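PDB 3ILX: first ORF in transposon ISC1904 from Sulfolobus solfataricus, which probably binds DNA and takes part in strand exchange as a serine-recombinase transposase of the IS607 kind, the present chain being its resolvase-type catalytic domain. Local coordinates for residues Asp101-Glu105 with Glu106-Glu110; Ser128-Tyr131 with Glu132-Lys135; Glu85-Ala89 with His90-Ile94; Val24-Leu27 with Glu28-Lys32; Gly51-Lys54 with Leu55-Ile59. One frame throughout, in Å; residues are numbered along the deposited sequence.

Interaction 1. Residues Asp101-Glu105 with Glu106-Glu110; sequences DKTPE and EELVE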
# COMPACT_ATOMS: atom_id res chain seq x y z
N ASP A 101 -4.84 -6.26 14.07
CA ASP A 101 -3.43 -6.02 14.33
C ASP A 101 -3.13 -5.74 15.80
O ASP A 101 -3.86 -5.04 16.47
CB ASP A 101 -2.98 -4.82 13.50
CG ASP A 101 -2.95 -5.13 12.03
OD1 ASP A 101 -2.67 -6.29 11.67
OD2 ASP A 101 -3.19 -4.20 11.22
N LYS A 102 -2.02 -6.29 16.27
CA LYS A 102 -1.55 -6.06 17.62
C LYS A 102 -0.20 -5.33 17.59
O LYS A 102 0.70 -5.61 18.36
CB LYS A 102 -1.48 -7.40 18.38
CG LYS A 102 -2.84 -7.92 18.83
CD LYS A 102 -3.58 -6.84 19.66
CE LYS A 102 -4.90 -7.32 20.27
NZ LYS A 102 -5.93 -7.59 19.22
N THR A 103 -0.06 -4.41 16.64
CA THR A 103 1.14 -3.57 16.47
C THR A 103 1.62 -2.87 17.74
O THR A 103 0.82 -2.22 18.41
CB THR A 103 0.80 -2.49 15.48
OG1 THR A 103 -0.10 -3.04 14.51
CG2 THR A 103 2.04 -1.96 14.77
N PRO A 104 2.93 -2.97 18.07
CA PRO A 104 3.48 -2.14 19.16
C PRO A 104 3.37 -0.65 18.86
O PRO A 104 3.44 -0.22 17.69
CB PRO A 104 4.96 -2.54 19.19
CG PRO A 104 5.01 -3.89 18.55
CD PRO A 104 3.99 -3.79 17.46
N GLU A 105 3.23 0.14 19.92
CA GLU A 105 3.06 1.57 19.79
C GLU A 105 4.21 2.17 19.00
O GLU A 105 3.98 2.97 18.10
CB GLU A 105 2.96 2.21 21.18
CG GLU A 105 3.01 3.74 21.11
CD GLU A 105 2.55 4.39 22.39
OE1 GLU A 105 2.10 3.68 23.30
OE2 GLU A 105 2.63 5.63 22.47
N GLU A 106 5.43 1.80 19.37
CA GLU A 106 6.64 2.31 18.72
C GLU A 106 6.61 2.09 17.21
O GLU A 106 7.12 2.92 16.46
CB GLU A 106 7.88 1.63 19.32
CG GLU A 106 9.22 2.08 18.73
CD GLU A 106 10.42 1.18 19.12
OE1 GLU A 106 10.34 0.46 20.15
OE2 GLU A 106 11.43 1.21 18.40
N GLU A 107 6.03 0.98 16.78
CA GLU A 107 6.03 0.61 15.37
C GLU A 107 5.09 1.56 14.62
O GLU A 107 5.45 2.12 13.57
CB GLU A 107 5.64 -0.87 15.14
CG GLU A 107 5.45 -1.19 13.63
CD GLU A 107 5.19 -2.66 13.30
OE1 GLU A 107 5.21 -3.50 14.22
OE2 GLU A 107 4.96 -2.98 12.10
N LEU A 108 3.91 1.79 15.18
CA LEU A 108 2.95 2.68 14.53
C LEU A 108 3.45 4.11 14.42
O LEU A 108 3.19 4.76 13.39
CB LEU A 108 1.65 2.72 15.29
CG LEU A 108 0.76 1.49 15.33
CD1 LEU A 108 -0.21 1.68 16.46
CD2 LEU A 108 0.03 1.32 13.99
N VAL A 109 4.14 4.58 15.47
CA VAL A 109 4.64 5.95 15.53
C VAL A 109 5.76 6.11 14.51
O VAL A 109 5.87 7.13 13.81
CB VAL A 109 5.15 6.28 16.97
CG1 VAL A 109 5.94 7.56 17.03
CG2 VAL A 109 3.95 6.35 17.97
N GLU A 110 6.59 5.09 14.42
CA GLU A 110 7.68 5.05 13.47
C GLU A 110 7.15 5.06 12.04
O GLU A 110 7.69 5.76 11.18
CB GLU A 110 8.51 3.81 13.71
CG GLU A 110 9.65 3.65 12.78
CD GLU A 110 10.27 2.26 12.88
OE1 GLU A 110 10.18 1.60 13.95
OE2 GLU A 110 10.84 1.82 11.86

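Interaction 2. Residues Ser128-Tyr131 with Glu132-Lys135; sequences SQKY and EKVK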
# COMPACT_ATOMS: atom_id res chain seq x y z
N SER A 128 3.36 24.11 -0.76
CA SER A 128 2.10 24.18 -0.09
C SER A 128 2.30 24.69 1.34
O SER A 128 3.22 24.26 2.04
CB SER A 128 1.51 22.78 -0.01
OG SER A 128 0.51 22.72 0.98
N GLN A 129 1.40 25.55 1.78
CA GLN A 129 1.43 26.07 3.15
C GLN A 129 1.07 24.99 4.21
O GLN A 129 1.20 25.21 5.41
CB GLN A 129 0.60 27.36 3.26
CG GLN A 129 1.43 28.63 2.84
CD GLN A 129 0.66 29.98 2.90
OE1 GLN A 129 -0.46 30.08 3.44
NE2 GLN A 129 1.28 31.03 2.36
N LYS A 130 0.67 23.80 3.77
CA LYS A 130 0.49 22.71 4.73
C LYS A 130 1.80 22.08 5.18
O LYS A 130 1.82 21.32 6.13
CB LYS A 130 -0.46 21.65 4.17
CG LYS A 130 -1.82 22.21 3.77
CD LYS A 130 -2.79 22.32 4.96
CE LYS A 130 -4.11 22.96 4.47
NZ LYS A 130 -4.96 23.30 5.61
N TYR A 131 2.90 22.37 4.47
CA TYR A 131 4.17 21.78 4.84
C TYR A 131 4.48 22.01 6.33
O TYR A 131 4.93 21.11 6.99
CB TYR A 131 5.28 22.40 4.02
CG TYR A 131 6.65 22.10 4.55
CD1 TYR A 131 7.32 20.94 4.17
CD2 TYR A 131 7.30 22.99 5.39
CE1 TYR A 131 8.57 20.65 4.63
CE2 TYR A 131 8.58 22.73 5.86
CZ TYR A 131 9.21 21.54 5.47
OH TYR A 131 10.47 21.26 5.91
N GLU A 132 4.24 23.22 6.83
CA GLU A 132 4.64 23.55 8.18
C GLU A 132 3.82 22.76 9.20
O GLU A 132 4.35 22.35 10.21
CB GLU A 132 4.57 25.07 8.42
CG GLU A 132 5.82 25.85 7.93
CD GLU A 132 7.08 25.48 8.71
OE1 GLU A 132 6.94 24.94 9.82
OE2 GLU A 132 8.21 25.70 8.22
N LYS A 133 2.56 22.49 8.89
CA LYS A 133 1.72 21.68 9.79
C LYS A 133 2.23 20.24 9.86
O LYS A 133 2.24 19.63 10.96
CB LYS A 133 0.25 21.70 9.37
CG LYS A 133 -0.36 23.08 9.46
CD LYS A 133 -1.75 23.14 8.90
CE LYS A 133 -2.29 24.57 8.96
NZ LYS A 133 -3.78 24.52 8.93
N VAL A 134 2.61 19.72 8.69
CA VAL A 134 3.06 18.34 8.57
C VAL A 134 4.41 18.11 9.29
O VAL A 134 4.57 17.14 10.02
CB VAL A 134 3.08 17.85 7.07
CG1 VAL A 134 3.58 16.43 6.99
CG2 VAL A 134 1.66 17.93 6.49
N LYS A 135 5.35 19.06 9.12
CA LYS A 135 6.61 19.07 9.85
C LYS A 135 6.37 19.10 11.38
O LYS A 135 6.93 18.31 12.14
CB LYS A 135 7.40 20.28 9.40
CG LYS A 135 8.84 20.30 9.84
CD LYS A 135 9.35 21.72 9.80
CE LYS A 135 10.30 22.02 10.94
NZ LYS A 135 10.83 23.42 10.74
O HOH W 1 3.97 25.66 5.25
O HOH W 2 -3.40 26.07 6.48

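Interaction 3. Residues Glu85-Ala89 with His90-Ile94; sequences EVCKA and HNCEI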
# COMPACT_ATOMS: atom_id res chain seq x y z
N GLU A 85 -5.87 -10.19 -3.49
CA GLU A 85 -6.30 -10.35 -4.87
C GLU A 85 -5.27 -11.21 -5.59
O GLU A 85 -5.62 -12.14 -6.32
CB GLU A 85 -6.48 -8.99 -5.54
CG GLU A 85 -7.70 -8.19 -5.09
CD GLU A 85 -9.00 -8.83 -5.50
OE1 GLU A 85 -9.05 -9.52 -6.54
OE2 GLU A 85 -10.01 -8.62 -4.79
N VAL A 86 -3.99 -10.90 -5.34
CA VAL A 86 -2.88 -11.65 -5.92
C VAL A 86 -2.96 -13.12 -5.53
O VAL A 86 -2.86 -14.01 -6.37
CB VAL A 86 -1.52 -11.05 -5.48
CG1 VAL A 86 -0.35 -11.94 -5.98
CG2 VAL A 86 -1.38 -9.63 -6.06
N CYS A 87 -3.15 -13.37 -4.23
CA CYS A 87 -3.23 -14.75 -3.74
C CYS A 87 -4.40 -15.51 -4.35
O CYS A 87 -4.28 -16.69 -4.71
CB CYS A 87 -3.32 -14.75 -2.22
SG CYS A 87 -1.76 -14.30 -1.51
N LYS A 88 -5.54 -14.83 -4.46
CA LYS A 88 -6.75 -15.45 -5.00
C LYS A 88 -6.47 -15.93 -6.43
O LYS A 88 -6.75 -17.07 -6.78
CB LYS A 88 -7.94 -14.48 -4.92
CG LYS A 88 -9.28 -15.05 -5.41
CD LYS A 88 -10.47 -14.13 -5.04
CE LYS A 88 -10.40 -12.78 -5.77
NZ LYS A 88 -11.24 -11.69 -5.13
N ALA A 89 -5.86 -15.08 -7.25
CA ALA A 89 -5.53 -15.47 -8.62
C ALA A 89 -4.44 -16.56 -8.69
O ALA A 89 -4.30 -17.21 -9.71
CB ALA A 89 -5.09 -14.23 -9.44
N HIS A 90 -3.68 -16.75 -7.61
CA HIS A 90 -2.59 -17.74 -7.64
C HIS A 90 -2.76 -18.91 -6.69
O HIS A 90 -1.77 -19.50 -6.21
CB HIS A 90 -1.25 -17.06 -7.39
CG HIS A 90 -0.77 -16.28 -8.57
ND1 HIS A 90 -0.05 -16.86 -9.58
CD2 HIS A 90 -0.94 -14.99 -8.90
CE1 HIS A 90 0.23 -15.95 -10.49
NE2 HIS A 90 -0.30 -14.80 -10.10
N ASN A 91 -4.03 -19.24 -6.41
CA ASN A 91 -4.41 -20.43 -5.67
C ASN A 91 -3.78 -20.48 -4.30
O ASN A 91 -3.44 -21.54 -3.78
CB ASN A 91 -4.12 -21.69 -6.51
CG ASN A 91 -4.85 -21.68 -7.83
OD1 ASN A 91 -6.05 -21.38 -7.88
ND2 ASN A 91 -4.14 -21.96 -8.92
N CYS A 92 -3.69 -19.30 -3.72
CA CYS A 92 -3.04 -19.09 -2.46
C CYS A 92 -4.01 -18.37 -1.52
O CYS A 92 -4.77 -17.50 -1.93
CB CYS A 92 -1.79 -18.22 -2.70
SG CYS A 92 -0.74 -18.13 -1.28
N GLU A 93 -3.95 -18.73 -0.25
CA GLU A 93 -4.79 -18.14 0.79
C GLU A 93 -3.86 -17.55 1.84
O GLU A 93 -2.88 -18.16 2.19
CB GLU A 93 -5.65 -19.26 1.36
CG GLU A 93 -5.99 -19.20 2.80
CD GLU A 93 -6.69 -20.47 3.25
OE1 GLU A 93 -6.26 -21.60 2.82
OE2 GLU A 93 -7.68 -20.36 4.02
N ILE A 94 -4.12 -16.33 2.27
CA ILE A 94 -3.39 -15.74 3.38
C ILE A 94 -4.25 -16.02 4.58
O ILE A 94 -5.42 -15.70 4.56
CB ILE A 94 -3.24 -14.23 3.25
CG1 ILE A 94 -2.29 -13.86 2.12
CG2 ILE A 94 -2.69 -13.62 4.53
CD1 ILE A 94 -2.76 -12.55 1.46

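Interaction 4. Residues Val24-Leu27 with Glu28-Lys32; sequences VKYL and EEQVK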
# COMPACT_ATOMS: atom_id res chain seq x y z
N VAL A 24 7.70 -16.26 15.63
CA VAL A 24 7.87 -17.49 14.88
C VAL A 24 7.32 -18.69 15.69
O VAL A 24 6.56 -19.52 15.18
CB VAL A 24 9.34 -17.67 14.51
CG1 VAL A 24 9.63 -19.08 14.01
CG2 VAL A 24 9.73 -16.61 13.45
N LYS A 25 7.69 -18.75 16.96
CA LYS A 25 7.30 -19.84 17.82
C LYS A 25 5.80 -19.85 17.99
O LYS A 25 5.18 -20.92 18.01
CB LYS A 25 7.99 -19.66 19.17
CG LYS A 25 8.01 -20.91 20.05
CD LYS A 25 8.97 -20.74 21.23
CE LYS A 25 8.60 -19.54 22.10
NZ LYS A 25 7.54 -19.91 23.10
N TYR A 26 5.19 -18.67 18.08
CA TYR A 26 3.75 -18.62 18.21
C TYR A 26 3.08 -19.21 16.96
O TYR A 26 2.13 -20.01 17.06
CB TYR A 26 3.27 -17.20 18.48
CG TYR A 26 1.77 -17.02 18.27
CD1 TYR A 26 0.84 -17.71 19.06
CD2 TYR A 26 1.30 -16.20 17.26
CE1 TYR A 26 -0.54 -17.56 18.85
CE2 TYR A 26 -0.07 -16.03 17.05
CZ TYR A 26 -0.97 -16.71 17.84
OH TYR A 26 -2.32 -16.52 17.60
N LEU A 27 3.61 -18.84 15.79
CA LEU A 27 3.11 -19.29 14.50
C LEU A 27 3.19 -20.80 14.39
O LEU A 27 2.23 -21.46 13.99
CB LEU A 27 3.91 -18.64 13.35
CG LEU A 27 3.63 -17.16 13.08
CD1 LEU A 27 4.46 -16.69 11.90
CD2 LEU A 27 2.15 -16.89 12.78
N GLU A 28 4.35 -21.34 14.77
CA GLU A 28 4.58 -22.77 14.72
C GLU A 28 3.66 -23.57 15.64
O GLU A 28 3.25 -24.67 15.28
CB GLU A 28 6.07 -23.07 14.95
CG GLU A 28 6.89 -22.50 13.79
CD GLU A 28 8.40 -22.57 13.97
OE1 GLU A 28 8.87 -22.90 15.08
OE2 GLU A 28 9.11 -22.27 12.98
N GLU A 29 3.30 -23.01 16.79
CA GLU A 29 2.34 -23.68 17.68
C GLU A 29 0.94 -23.75 17.10
O GLU A 29 0.18 -24.67 17.42
CB GLU A 29 2.31 -23.02 19.06
CG GLU A 29 3.32 -23.62 20.00
CD GLU A 29 3.98 -22.60 20.91
OE1 GLU A 29 3.58 -21.41 20.90
OE2 GLU A 29 4.90 -23.01 21.65
N GLN A 30 0.60 -22.78 16.25
CA GLN A 30 -0.71 -22.75 15.62
C GLN A 30 -0.77 -23.57 14.33
O GLN A 30 -1.78 -24.25 14.06
CB GLN A 30 -1.16 -21.30 15.39
CG GLN A 30 -1.12 -20.45 16.67
CD GLN A 30 -2.04 -20.98 17.73
OE1 GLN A 30 -1.61 -21.60 18.70
NE2 GLN A 30 -3.34 -20.80 17.52
N VAL A 31 0.31 -23.50 13.55
CA VAL A 31 0.46 -24.28 12.34
C VAL A 31 1.55 -25.30 12.60
O VAL A 31 2.74 -24.96 12.66
CB VAL A 31 0.90 -23.41 11.19
CG1 VAL A 31 0.83 -24.16 9.89
CG2 VAL A 31 0.03 -22.18 11.12
N LYS A 32 1.16 -26.55 12.77
CA LYS A 32 2.13 -27.59 13.03
C LYS A 32 2.84 -28.06 11.76
O LYS A 32 4.00 -28.44 11.82
CB LYS A 32 1.45 -28.77 13.70
CG LYS A 32 1.07 -28.53 15.15
CD LYS A 32 0.82 -29.89 15.82
CE LYS A 32 1.99 -30.85 15.56
NZ LYS A 32 1.96 -32.05 16.44

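Interaction 5. Residues Gly51-Lys54 with Leu55-Ile59; sequences GFLK and LLRMI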
# COMPACT_ATOMS: atom_id res chain seq x y z
N GLY A 51 12.65 -10.92 2.54
CA GLY A 51 11.72 -11.98 2.85
C GLY A 51 10.40 -11.76 2.12
O GLY A 51 9.90 -12.68 1.46
N PHE A 52 9.84 -10.55 2.23
CA PHE A 52 8.52 -10.26 1.65
C PHE A 52 8.54 -10.38 0.13
O PHE A 52 7.59 -10.90 -0.46
CB PHE A 52 8.07 -8.85 2.05
CG PHE A 52 6.87 -8.32 1.29
CD1 PHE A 52 5.57 -8.65 1.70
CD2 PHE A 52 7.03 -7.41 0.24
CE1 PHE A 52 4.47 -8.14 1.00
CE2 PHE A 52 5.95 -6.88 -0.41
CZ PHE A 52 4.64 -7.25 -0.01
N LEU A 53 9.63 -9.90 -0.47
CA LEU A 53 9.84 -10.00 -1.92
C LEU A 53 10.01 -11.45 -2.40
O LEU A 53 9.41 -11.83 -3.42
CB LEU A 53 11.02 -9.14 -2.36
CG LEU A 53 10.80 -7.64 -2.26
CD1 LEU A 53 12.10 -6.89 -2.64
CD2 LEU A 53 9.62 -7.22 -3.16
N LYS A 54 10.78 -12.26 -1.66
CA LYS A 54 10.88 -13.70 -1.95
C LYS A 54 9.47 -14.32 -1.93
O LYS A 54 9.04 -15.00 -2.87
CB LYS A 54 11.80 -14.40 -0.95
CG LYS A 54 11.86 -15.93 -1.10
CD LYS A 54 12.69 -16.53 0.03
CE LYS A 54 12.48 -18.05 0.16
NZ LYS A 54 13.09 -18.73 -1.01
N LEU A 55 8.74 -14.03 -0.86
CA LEU A 55 7.39 -14.52 -0.69
C LEU A 55 6.45 -14.13 -1.84
O LEU A 55 5.76 -14.98 -2.39
CB LEU A 55 6.81 -14.06 0.65
CG LEU A 55 5.37 -14.47 1.00
CD1 LEU A 55 5.11 -15.99 0.85
CD2 LEU A 55 5.03 -14.00 2.45
N LEU A 56 6.39 -12.83 -2.16
CA LEU A 56 5.53 -12.32 -3.23
C LEU A 56 5.85 -12.99 -4.58
O LEU A 56 4.94 -13.34 -5.35
CB LEU A 56 5.70 -10.79 -3.36
CG LEU A 56 5.02 -10.06 -4.52
CD1 LEU A 56 3.54 -10.33 -4.44
CD2 LEU A 56 5.28 -8.55 -4.42
N ARG A 57 7.13 -13.13 -4.88
CA ARG A 57 7.55 -13.79 -6.11
C ARG A 57 7.17 -15.26 -6.11
O ARG A 57 6.76 -15.79 -7.13
CB ARG A 57 9.05 -13.59 -6.36
CG ARG A 57 9.36 -12.15 -6.70
CD ARG A 57 10.81 -11.78 -6.49
NE ARG A 57 10.95 -10.34 -6.69
CZ ARG A 57 12.00 -9.61 -6.34
NH1 ARG A 57 13.05 -10.18 -5.75
NH2 ARG A 57 12.01 -8.31 -6.59
N MSE A 58 7.28 -15.92 -4.96
CA MSE A 58 6.89 -17.31 -4.90
C MSE A 58 5.39 -17.49 -5.16
O MSE A 58 4.99 -18.42 -5.85
CB MSE A 58 7.25 -17.93 -3.55
CG MSE A 58 8.73 -18.23 -3.40
SE MSE A 58 8.99 -18.96 -1.61
CE MSE A 58 8.49 -20.81 -1.99
N ILE A 59 4.57 -16.62 -4.57
CA ILE A 59 3.11 -16.69 -4.77
C ILE A 59 2.80 -16.52 -6.25
O ILE A 59 2.06 -17.31 -6.84
CB ILE A 59 2.37 -15.59 -3.96
CG1 ILE A 59 2.50 -15.85 -2.46
CG2 ILE A 59 0.87 -15.51 -4.36
CD1 ILE A 59 2.15 -14.64 -1.57

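Interaction 1. Residues Asp101-Glu105 with Glu106-Glu110
P104 and E107 meet where the chain turns into helix 105-125, with P104 at the N-cap position. Backbone bonds come first. The carbonyl oxygen of P104 accepts twice: L108 N reaches P104 O at 3.2 Å, close to the line of the carbonyl, while E107 N comes to P104 O at 3.0 Å from above the carbonyl plane, 60° out of it. V109 N then bonds E105 O at 3.1 Å, continuing the i to i+4 ladder that L108 opened. Proline suits the cap, since its nitrogen has no hydrogen to leave unused.

Van der Waals contacts lie beside this ladder. The methyl CG2 of T103, anti to the backbone N, lies 3.5 Å from CD of E107 and 3.7 Å from CG of L108, the side chains of T103 and E107 crossing near a right angle. P104 CD touches OE1 of E107 at 3.5 Å. E105 and V109 run side by side, one turn apart.

The polar ends are held by other residues. T103 OG1 bonds D73, the carboxylate of E107 forms salt bridges to R10 and R74, and E105 OE2 bonds S128 of the second subunit. Threonine thus turns its methyl to the helix and its hydroxyl to D73. The buried carboxylate of E107, extended from the first turn, is probably stabilised by its two arginines, and the helix start is thereby tied to the catalytic-domain core.

Interaction 2. Residues Ser128-Tyr131 with Glu132-Lys135
The backbone makes a type I beta turn from S128 to Y131 and runs straight into helix 131-142, where K130 O takes V134 N at 3.1 Å and Y131 O takes K135 N at 3.0 Å. This is a capped helix start: the hydroxyl OG of S128 accepts from K130 N at 3.0 Å, and serine suits the place because its short side chain can fold back onto the N-H of K130. The hydroxyl has a second partner across the dimer. A water joins Q129 O, weakly, to E132 N.

Among the side chains, Y131 leans over the first turn. Its CG stands anti to the backbone N (chi1 166°), which lays the ring alongside E132, its phenol end near K135. OE2 of E132 lies in the ring plane at the edge, 3.8 Å from CE2 of Y131, the carboxylate being turned 85° from the ring. The aliphatic part of K135 passes the phenol end, CD lying 4.1 Å from OH of Y131. V134, apolar and buried, faces S120 and L123 of helix 105-125 and L112 of the second subunit.

K130 and K133 cross obliquely, CD of K130 lying 4.2 Å from CD of K133. Despite like charge, K130 NZ lies 3.7 Å from K133 NZ. K133 NZ is held by the backbone oxygens of E140 and N143 of the second subunit, and K130 NZ makes a long, weak ion pair with the terminal carboxylate of that N143; together these would probably offset the repulsion. A second water accepts from K133 NZ at 2.9 Å and, weakly, from K130 NZ.

Interaction 3. Residues Glu85-Ala89 with His90-Ile94
H90 N bonds C87 O at 3.0 Å and, weakly, V86 O, as the chain leaves helix 80-89. The imidazole of H90 lies with its edge at V86 O, 3.3 Å from CD2 in the ring plane, while A89 O sits over one face. Its chi1 of -74° sets CG beside the backbone N, a rotation that lays the ring's CD2 edge on V86 O. ND1 of H90 bonds N62, and NE2 meets NE2 of H90 of the second subunit.

N91 follows with positive phi and psi, a backbone shape that asparagine adopts readily, and this reverses the chain. C92 N then returns to C87 O at 2.9 Å. That oxygen therefore accepts from H90 N and C92 N, which arrive from opposite faces of its plane. Beside the bond, CB of C92 packs on CB of C87 at 3.8 Å, small side chains that allow the backbones to come close.

E93 points its carboxylate off to R66. I94 completes the run, its CD1 touching SG of C87 at 3.6 Å, a weakly polar sulfur well matched to a branched alkyl chain.

The turn thus links helix 80-89 to strand 93-96, which pairs with strand 64-69 through E93. V86, C87 and H90 lean on I59 or L60 of helix 50-60, C92 rests on V64 and V67 of strand 64-69, and V86 and A89 face the second subunit.

Interaction 4. Residues Val24-Leu27 with Glu28-Lys32
E28 and V24 meet one turn apart near the C-terminal end of helix 19-30, in the resolvase-type domain, whose parallel sheet lies against this helix. E28 runs extended alongside V24, its carboxylate OE2 lying 3.4 Å from CG1 of V24, and E28 N bonds V24 O at 2.9 Å. Glutamate suits this border position: its methylenes lie against V24 O while the carboxylate end meets the valine methyl. The side chain packs on L7 and V37 of the sheet, and V24 shares V37.

L27, buried against L7 and L97, supplies the carbonyl that ends the helix. V31 N bonds L27 O at 2.8 Å, with a weaker bond from Q30 N, and V31 is the first residue to leave helical angles. V31 leans on L7 as well.

Y26 pairs with Q30. Bent at chi2 (-62°), the glutamine chain lays its CG over the tyrosine face as a CH-pi contact, 29° off the ring normal, with its amide almost parallel to the ring, 11° apart. Such a flat amide suits an aromatic ring at the surface. K25 and E29 lie side by side, opposite charges near each other without a salt bridge. The closest approach of Q30 to the ring is CG to CE1 of Y26 at 3.7 Å.

Interaction 5. Residues Gly51-Lys54 with Leu55-Ile59
F52 and L56 lie one turn apart on helix 50-60, and the backbone bonds of the helix join them. L56 N reaches F52 O at 2.8 Å and L55 N reaches G51 O at 2.9 Å; R57 N to L53 O and M58 N to K54 O continue the ladder. All four are i to i+4 bonds of a regular alpha helix. G51 N also bonds D40.

Apolar packing divides the helix into faces. CE2 of F52 meets CD2 of L56 at 4.4 Å, a loose contact. Behind it, L55 packs on strands 4-11 and 64-69 and I59 on strand 64-69, so large branched residues suit these places, and F52 rests on Y8 and L83. L56 and F52 reach the second subunit, at E85 and I82.

The long chains of R57 and K54 lie along the surface. With CG anti to the carbonyl carbon (chi1 -70°), R57 passes back over L53, placing its guanidinium face against CB of L53, 4.0 Å above the plane. K54 and selenomethionine M58 run side by side, and CE of K54 lies 4.0 Å from SE of M58, which also packs on the sheet at I6 and V64.

Polar ends find partners beyond the helix: NH2 of R57 makes a salt bridge to E85 of the second subunit. L53 thus gives the guanidinium an apolar bed on one face, while NH2 of R57 stays in position for its acidic partner, and a surface arginine becomes part of the subunit interface.

From the N terminus, interaction 4 comes first, at the end of helix 19-30, then interaction 5 within helix 50-60, interaction 3 at the turn from helix 80-89 into strand 93-96, interaction 1 at the start of helix 105-125, and interaction 2 at the start of helix 131-142. All are local and lie in series; none nests or crosses. Interactions 3 and 5 touch, I59 packing on V86, C87, H90 and C92, which ties helices 50-60 and 80-89 together over strand 64-69. Interactions 1 and 2, centres about 24 Å apart, mark the starts of two successive helices, and the two helix starts meet across the dimer.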